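Local coordinates for protein 6-phosphogluconolactonase (Shewanella baltica, PDB 3NWP) that probably hydrolyses 6-phosphogluconolactone to 6-phosphogluconate, a step of the oxidative pentose phosphate pathway, at residues Ala39-Ser44 with Val66-Ala71; Leu70-Trp75 with His173-Leu178; Leu135-Asp140 with Leu199-Gln204. One frame throughout, in Å; residues are numbered along the deposited sequence. Where two conformers were deposited one is given.

Interaction 1: residues Ala39-Ser44 with Val66-Ala71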
# COMPACT_ATOMS: atom_id res chain seq x y z
N ALA A 39 3.03 12.23 -11.04
CA ALA A 39 2.06 11.36 -10.41
C ALA A 39 2.72 10.70 -9.22
O ALA A 39 3.92 10.77 -9.05
CB ALA A 39 1.57 10.31 -11.39
N SER A 40 1.90 10.12 -8.34
CA SER A 40 2.40 9.40 -7.17
C SER A 40 1.68 8.07 -7.01
O SER A 40 0.47 7.93 -7.22
CB SER A 40 2.32 10.22 -5.90
OG SER A 40 1.01 10.63 -5.64
N LEU A 41 2.49 7.06 -6.69
CA LEU A 41 2.10 5.67 -6.47
C LEU A 41 2.61 5.18 -5.11
O LEU A 41 3.79 5.36 -4.78
CB LEU A 41 2.72 4.84 -7.54
CG LEU A 41 2.58 3.33 -7.44
CD1 LEU A 41 1.11 2.87 -7.57
CD2 LEU A 41 3.50 2.56 -8.51
N VAL A 42 1.73 4.56 -4.33
CA VAL A 42 2.11 3.90 -3.08
C VAL A 42 1.89 2.43 -3.31
O VAL A 42 0.83 2.00 -3.79
CB VAL A 42 1.24 4.36 -1.92
CG1 VAL A 42 1.55 3.55 -0.63
CG2 VAL A 42 1.40 5.94 -1.70
N VAL A 43 2.89 1.62 -3.02
CA VAL A 43 2.76 0.19 -3.10
C VAL A 43 3.02 -0.52 -1.76
O VAL A 43 3.74 0.03 -0.89
CB VAL A 43 3.67 -0.43 -4.16
CG1 VAL A 43 3.28 0.15 -5.58
CG2 VAL A 43 5.21 -0.15 -3.89
N SER A 44 2.50 -1.74 -1.64
CA SER A 44 2.70 -2.57 -0.49
C SER A 44 3.61 -3.76 -0.79
O SER A 44 3.84 -4.10 -1.96
CB SER A 44 1.34 -3.05 0.05
OG SER A 44 0.51 -1.95 0.42
N VAL A 66 6.85 9.78 -12.27
CA VAL A 66 6.06 9.07 -11.22
C VAL A 66 6.91 8.95 -9.99
O VAL A 66 8.05 8.41 -10.04
CB VAL A 66 5.57 7.67 -11.68
CG1 VAL A 66 4.78 6.97 -10.51
CG2 VAL A 66 4.77 7.76 -12.98
N TYR A 67 6.40 9.43 -8.86
CA TYR A 67 7.01 9.28 -7.56
C TYR A 67 6.43 8.07 -6.88
O TYR A 67 5.20 7.89 -6.89
CB TYR A 67 6.73 10.51 -6.69
CG TYR A 67 7.44 11.75 -7.10
CD1 TYR A 67 7.00 12.51 -8.16
CD2 TYR A 67 8.49 12.24 -6.32
CE1 TYR A 67 7.65 13.70 -8.52
CE2 TYR A 67 9.13 13.43 -6.67
CZ TYR A 67 8.70 14.14 -7.77
OH TYR A 67 9.31 15.32 -8.15
N ILE A 68 7.28 7.19 -6.33
CA ILE A 68 6.82 5.96 -5.73
C ILE A 68 7.31 5.81 -4.31
O ILE A 68 8.44 6.16 -4.00
CB ILE A 68 7.31 4.74 -6.52
CG1 ILE A 68 6.96 4.85 -8.01
CG2 ILE A 68 6.72 3.46 -5.89
CD1 ILE A 68 7.47 3.67 -8.88
N THR A 69 6.43 5.41 -3.40
CA THR A 69 6.83 5.09 -2.05
C THR A 69 6.08 3.85 -1.54
O THR A 69 5.33 3.21 -2.29
CB THR A 69 6.72 6.30 -1.10
OG1 THR A 69 7.47 6.03 0.11
CG2 THR A 69 5.28 6.69 -0.75
N LEU A 70 6.30 3.50 -0.28
CA LEU A 70 5.79 2.31 0.36
C LEU A 70 4.65 2.63 1.31
O LEU A 70 4.65 3.68 2.00
CB LEU A 70 6.92 1.66 1.19
CG LEU A 70 8.21 1.32 0.43
CD1 LEU A 70 9.31 0.84 1.38
CD2 LEU A 70 7.90 0.26 -0.64
N ALA A 71 3.68 1.73 1.39
CA ALA A 71 2.63 1.83 2.38
C ALA A 71 3.16 1.70 3.80
O ALA A 71 2.58 2.26 4.74
CB ALA A 71 1.48 0.81 2.11
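V42 turns CG1 anti to its backbone N (chi1 174°), which carries this methyl toward the end of the neighbouring strand, 3.5 Å from A71 N. The same rotation leaves CG2 of V42 beside the N, 4.1 Å from CG2 of T69, and the two side chains run alongside each other, pointing the same way. S40 and Y67 share this face. On the other face L41 and I68 also lie side by side, with CD2 of L41 4.1 Å from CD1 of I68, while V43 offers its CG2 to both I68 and L70.

Between these two faces the parallel strands pair residue for residue, from A39 with V66 to V43 with L70. The bonding alternates across the gap, as parallel pairing demands: Y67 N reaches A39 O at 2.8 Å on an almost straight line (178°), then L41 N to Y67 O, T69 N to L41 O and V43 N to T69 O. At the far end A71 N meets V43 O at 2.8 Å from above the carbonyl plane. Each of the five accepting carbonyls also takes a CA-H contact, such as L41 O with I68 CA at 3.2 Å. A39 O lies at the edge of the Y67 ring, in its plane.

Helix 50-58 links the strands in a beta-alpha-beta unit of the Rossmann-like sheet. The backbone of S40 and V42 bonds the other way, to strand 132-135, so 39-43 lies inside the sheet, and S44 OG bonds V134 O. One face is thus aliphatic (A39, L41, V43, V66, I68, L70); the other is mixed, the hydroxyls of S40 and T69 being satisfied by P127 O and R103 O.

Interaction 2: residues Leu70-Trp75 with His173-Leu178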
# COMPACT_ATOMS: atom_id res chain seq x y z
N LEU A 70 6.30 3.50 -0.28
CA LEU A 70 5.79 2.31 0.36
C LEU A 70 4.65 2.63 1.31
O LEU A 70 4.65 3.68 2.00
CB LEU A 70 6.92 1.66 1.19
CG LEU A 70 8.21 1.32 0.43
CD1 LEU A 70 9.31 0.84 1.38
CD2 LEU A 70 7.90 0.26 -0.64
N ALA A 71 3.68 1.73 1.39
CA ALA A 71 2.63 1.83 2.38
C ALA A 71 3.16 1.70 3.80
O ALA A 71 2.58 2.26 4.74
CB ALA A 71 1.48 0.81 2.11
N ASP A 72 4.21 0.90 3.93
CA ASP A 72 4.83 0.57 5.22
C ASP A 72 6.16 -0.08 4.99
O ASP A 72 6.53 -0.47 3.87
CB ASP A 72 3.91 -0.33 6.08
CG ASP A 72 3.79 -1.75 5.58
OD1 ASP A 72 3.72 -1.94 4.36
OD2 ASP A 72 3.71 -2.68 6.37
N GLU A 73 6.91 -0.19 6.07
CA GLU A 73 8.25 -0.76 5.99
C GLU A 73 8.60 -1.39 7.31
O GLU A 73 8.17 -0.96 8.36
CB GLU A 73 9.27 0.30 5.56
CG GLU A 73 10.71 -0.17 5.47
CD GLU A 73 10.91 -1.30 4.45
OE1 GLU A 73 10.52 -2.44 4.74
OE2 GLU A 73 11.43 -0.97 3.34
N ARG A 74 9.36 -2.47 7.25
CA ARG A 74 9.95 -3.09 8.44
C ARG A 74 11.24 -2.37 8.76
O ARG A 74 12.03 -2.02 7.85
CB ARG A 74 10.23 -4.56 8.18
CG ARG A 74 8.99 -5.47 8.04
CD ARG A 74 8.29 -5.30 6.69
NE ARG A 74 7.21 -6.26 6.55
CZ ARG A 74 7.37 -7.56 6.28
NH1 ARG A 74 8.59 -8.08 6.05
NH2 ARG A 74 6.30 -8.35 6.22
N TRP A 75 11.48 -2.10 10.05
CA TRP A 75 12.68 -1.33 10.43
C TRP A 75 13.91 -2.27 10.48
O TRP A 75 14.38 -2.72 11.59
CB TRP A 75 12.46 -0.54 11.74
CG TRP A 75 13.31 0.63 11.79
CD1 TRP A 75 14.52 0.79 12.48
CD2 TRP A 75 13.10 1.85 11.10
NE1 TRP A 75 15.03 2.04 12.23
CE2 TRP A 75 14.19 2.71 11.39
CE3 TRP A 75 12.10 2.29 10.23
CZ2 TRP A 75 14.29 3.97 10.84
CZ3 TRP A 75 12.19 3.54 9.68
CH2 TRP A 75 13.30 4.39 9.99
N HIS A 173 9.26 -7.37 13.77
CA HIS A 173 9.95 -6.12 13.36
C HIS A 173 9.16 -4.87 13.76
O HIS A 173 7.92 -4.80 13.62
CB HIS A 173 10.30 -6.06 11.85
CG HIS A 173 10.92 -7.32 11.32
ND1 HIS A 173 12.14 -7.78 11.75
CD2 HIS A 173 10.46 -8.23 10.43
CE1 HIS A 173 12.43 -8.92 11.14
NE2 HIS A 173 11.42 -9.22 10.34
N GLY A 174 9.89 -3.91 14.25
CA GLY A 174 9.35 -2.55 14.34
C GLY A 174 8.92 -2.13 12.94
O GLY A 174 9.56 -2.50 11.97
N ARG A 175 7.92 -1.25 12.87
CA ARG A 175 7.36 -0.82 11.59
C ARG A 175 7.25 0.69 11.53
O ARG A 175 7.04 1.38 12.54
CB ARG A 175 5.93 -1.39 11.38
CG ARG A 175 5.77 -2.89 11.65
CD ARG A 175 6.62 -3.67 10.73
NE ARG A 175 6.45 -5.11 10.87
CZ ARG A 175 5.64 -5.86 10.09
NH1 ARG A 175 4.88 -5.28 9.16
NH2 ARG A 175 5.60 -7.19 10.25
N ILE A 176 7.37 1.18 10.31
CA ILE A 176 6.89 2.50 9.98
C ILE A 176 5.71 2.26 9.04
O ILE A 176 5.71 1.32 8.25
CB ILE A 176 8.01 3.33 9.36
CG1 ILE A 176 7.58 4.74 9.08
CG2 ILE A 176 8.57 2.67 8.11
CD1 ILE A 176 8.77 5.70 9.22
N THR A 177 4.71 3.10 9.16
CA THR A 177 3.55 3.00 8.29
C THR A 177 3.10 4.37 7.85
O THR A 177 3.07 5.33 8.64
CB THR A 177 2.41 2.27 9.03
OG1 THR A 177 1.35 1.92 8.09
CG2 THR A 177 1.78 3.08 10.17
N LEU A 178 2.57 4.44 6.64
CA LEU A 178 1.78 5.61 6.30
C LEU A 178 0.53 5.59 7.17
O LEU A 178 -0.01 4.57 7.53
CB LEU A 178 1.43 5.65 4.79
CG LEU A 178 2.57 5.74 3.79
CD1 LEU A 178 2.03 6.08 2.34
CD2 LEU A 178 3.69 6.68 4.20
O HOH W 1 2.22 -5.43 7.09
O HOH W 2 12.86 -4.04 13.72
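W75 N donates to G174 O at 2.7 Å, and water 2 bridges W75 O and G174 N, so the backbone N and O of both residues have partners. E73 and I176 form the hydrogen-bonded antiparallel pair, with E73 N to I176 O at 2.9 Å and I176 N to E73 O at 3.0 Å. L178 N then reaches A71 O.

E73 sends CG anti to its N (chi1 178°) and bends at chi2, taking the carboxylate away from 173-178 and round to the next N-H. There the anti lone pair of OE1 accepts R74 N; N84 N also binds OE1, and E85 N binds OE2. D72 OD2 bonds S145 OG, and water 1 donates to it while accepting weakly from R175 NH1, bridging a salt bridge that is long at 4.0 Å. S145 OG bonds R175 NH1 as well. T177 OG1 donates to L178 O and accepts from S145 N; W75 NE1 bonds F109 O. R74 NE lies 3.6 Å from R175 NH1, over one guanidinium face: two like charges, probably offset by D72 and by P172 O and A82 O, which bond R175 NH2 and R74 NH1.

Strand 163-166 pairs with 175-178; helix 84-91 meets L70 and R74, helix 112-122 W75 and I176.

Interaction 3: residues Leu135-Asp140 with Leu199-Gln204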
# COMPACT_ATOMS: atom_id res chain seq x y z
N LEU A 135 -2.80 -1.67 -1.83
CA LEU A 135 -2.80 -2.28 -0.52
C LEU A 135 -2.86 -3.83 -0.54
O LEU A 135 -3.38 -4.42 -1.51
CB LEU A 135 -3.96 -1.72 0.33
CG LEU A 135 -3.97 -0.21 0.57
CD1 LEU A 135 -5.23 0.07 1.48
CD2 LEU A 135 -2.68 0.18 1.32
N GLY A 136 -2.44 -4.42 0.56
CA GLY A 136 -2.72 -5.81 0.86
C GLY A 136 -3.48 -5.90 2.16
O GLY A 136 -3.77 -4.89 2.82
N MSE A 137 -3.82 -7.12 2.51
CA MSE A 137 -4.53 -7.37 3.77
C MSE A 137 -3.99 -8.66 4.34
O MSE A 137 -3.89 -9.67 3.67
CB MSE A 137 -6.00 -7.49 3.51
CG MSE A 137 -6.90 -7.76 4.74
SE MSE A 137 -8.67 -8.31 4.35
CE MSE A 137 -8.18 -10.00 3.72
N GLY A 138 -3.68 -8.63 5.65
CA GLY A 138 -3.24 -9.84 6.34
C GLY A 138 -4.42 -10.71 6.76
O GLY A 138 -5.57 -10.31 6.72
N ASN A 139 -4.10 -11.94 7.16
CA ASN A 139 -5.13 -12.87 7.65
C ASN A 139 -5.75 -12.43 8.95
O ASN A 139 -6.82 -12.93 9.34
CB ASN A 139 -4.55 -14.29 7.78
CG ASN A 139 -4.28 -14.93 6.45
OD1 ASN A 139 -5.00 -14.72 5.49
ND2 ASN A 139 -3.23 -15.75 6.40
N ASP A 140 -5.12 -11.46 9.64
CA ASP A 140 -5.67 -10.80 10.81
C ASP A 140 -6.51 -9.54 10.53
O ASP A 140 -6.93 -8.86 11.45
CB ASP A 140 -4.51 -10.44 11.80
CG ASP A 140 -3.53 -9.43 11.22
OD1 ASP A 140 -3.59 -9.18 10.01
OD2 ASP A 140 -2.62 -8.93 11.95
N LEU A 199 -9.99 -14.50 0.78
CA LEU A 199 -11.39 -14.18 0.45
C LEU A 199 -12.25 -14.33 1.72
O LEU A 199 -13.10 -13.45 2.00
CB LEU A 199 -11.95 -15.05 -0.67
CG LEU A 199 -13.41 -14.80 -1.05
CD1 LEU A 199 -13.49 -13.45 -1.69
CD2 LEU A 199 -13.89 -15.99 -1.95
N SER A 200 -12.01 -15.39 2.50
CA SER A 200 -12.76 -15.59 3.74
C SER A 200 -12.54 -14.42 4.72
O SER A 200 -13.49 -13.91 5.32
CB SER A 200 -12.32 -16.91 4.41
OG SER A 200 -13.01 -17.08 5.64
N VAL A 201 -11.29 -13.99 4.87
CA VAL A 201 -10.94 -12.87 5.76
C VAL A 201 -11.56 -11.56 5.27
O VAL A 201 -12.03 -10.75 6.04
CB VAL A 201 -9.40 -12.78 5.95
CG1 VAL A 201 -8.99 -11.53 6.74
CG2 VAL A 201 -8.90 -14.11 6.58
N TYR A 202 -11.55 -11.34 3.95
CA TYR A 202 -12.22 -10.16 3.36
C TYR A 202 -13.73 -10.17 3.71
O TYR A 202 -14.28 -9.15 4.11
CB TYR A 202 -11.98 -10.11 1.84
CG TYR A 202 -12.87 -9.12 1.11
CD1 TYR A 202 -12.67 -7.74 1.21
CD2 TYR A 202 -13.84 -9.57 0.28
CE1 TYR A 202 -13.49 -6.84 0.54
CE2 TYR A 202 -14.65 -8.69 -0.39
CZ TYR A 202 -14.46 -7.33 -0.25
OH TYR A 202 -15.29 -6.49 -0.95
N ARG A 203 -14.39 -11.30 3.54
CA ARG A 203 -15.80 -11.40 3.91
C ARG A 203 -15.99 -11.10 5.40
O ARG A 203 -16.95 -10.43 5.79
CB ARG A 203 -16.36 -12.79 3.53
CG ARG A 203 -16.37 -13.07 2.04
CD ARG A 203 -17.33 -12.24 1.28
NE ARG A 203 -18.71 -12.44 1.76
CZ ARG A 203 -19.78 -11.82 1.26
NH1 ARG A 203 -19.70 -11.03 0.18
NH2 ARG A 203 -20.96 -12.08 1.80
N GLN A 204 -15.09 -11.61 6.25
CA GLN A 204 -15.15 -11.25 7.67
C GLN A 204 -15.00 -9.76 7.88
O GLN A 204 -15.68 -9.15 8.71
CB GLN A 204 -14.09 -11.96 8.49
CG GLN A 204 -14.27 -13.43 8.60
CD GLN A 204 -13.17 -14.02 9.44
OE1 GLN A 204 -12.09 -14.30 8.94
NE2 GLN A 204 -13.41 -14.12 10.73
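V201 faces M137 across this contact and has more surface buried by it than any other residue. Its two methyls split the work. CG1, anti to the backbone N (chi1 174°), meets the methyl end of M137, a selenomethionine, and also lies 3.6 Å from G138 O. CG2 turns to N139 instead, 3.7 Å from N139 O and a little farther from N139 OD1, with the two side chains crossing at about a right angle.

M137 reaches out extended as far as SE and then bends at chi3 (71°), which lays CE against the helix rather than pushing it straight on. CE sits 3.5 Å from V201 CG1, tighter than usual for two carbons. It is also 3.6 Å from Y202 N. Thus the end of this side chain covers the helix surface between V201 and Y202. L191 and L193 of strand 189-194 line M137 as well, and M214 packs on V201.

No hydrogen bond joins 135-140 to 199-204. The loop after strand 132-135 therefore rests on these residues through methyl, selenium and carbonyl contacts, a largely apolar seat held by van der Waals forces, while the bond from K198 NZ to M137 O adds a polar tie to the same helix, 196-206, just before them.

How the interactions relate
From the N terminus, interaction 1 comes first: pairing 39-44 with 66-71 closes a short loop that holds helix 50-58. Interaction 2 starts where that one ends, sharing L70 and A71, and closes a far longer loop back from 173-178. Inside this loop lies 135-140, whose partner 199-204 comes after it, so interactions 2 and 3 cross, while 1 and 3 follow in series. Strand 66-74 pairs in parallel with 39-43 along its first part and, beyond A71, antiparallel with 175-178; V42 touches L178 between them. S44 and A71 pack on L135, the end of strand 132-135, from which the loop of interaction 3 leaves the sheet for helix 196-206.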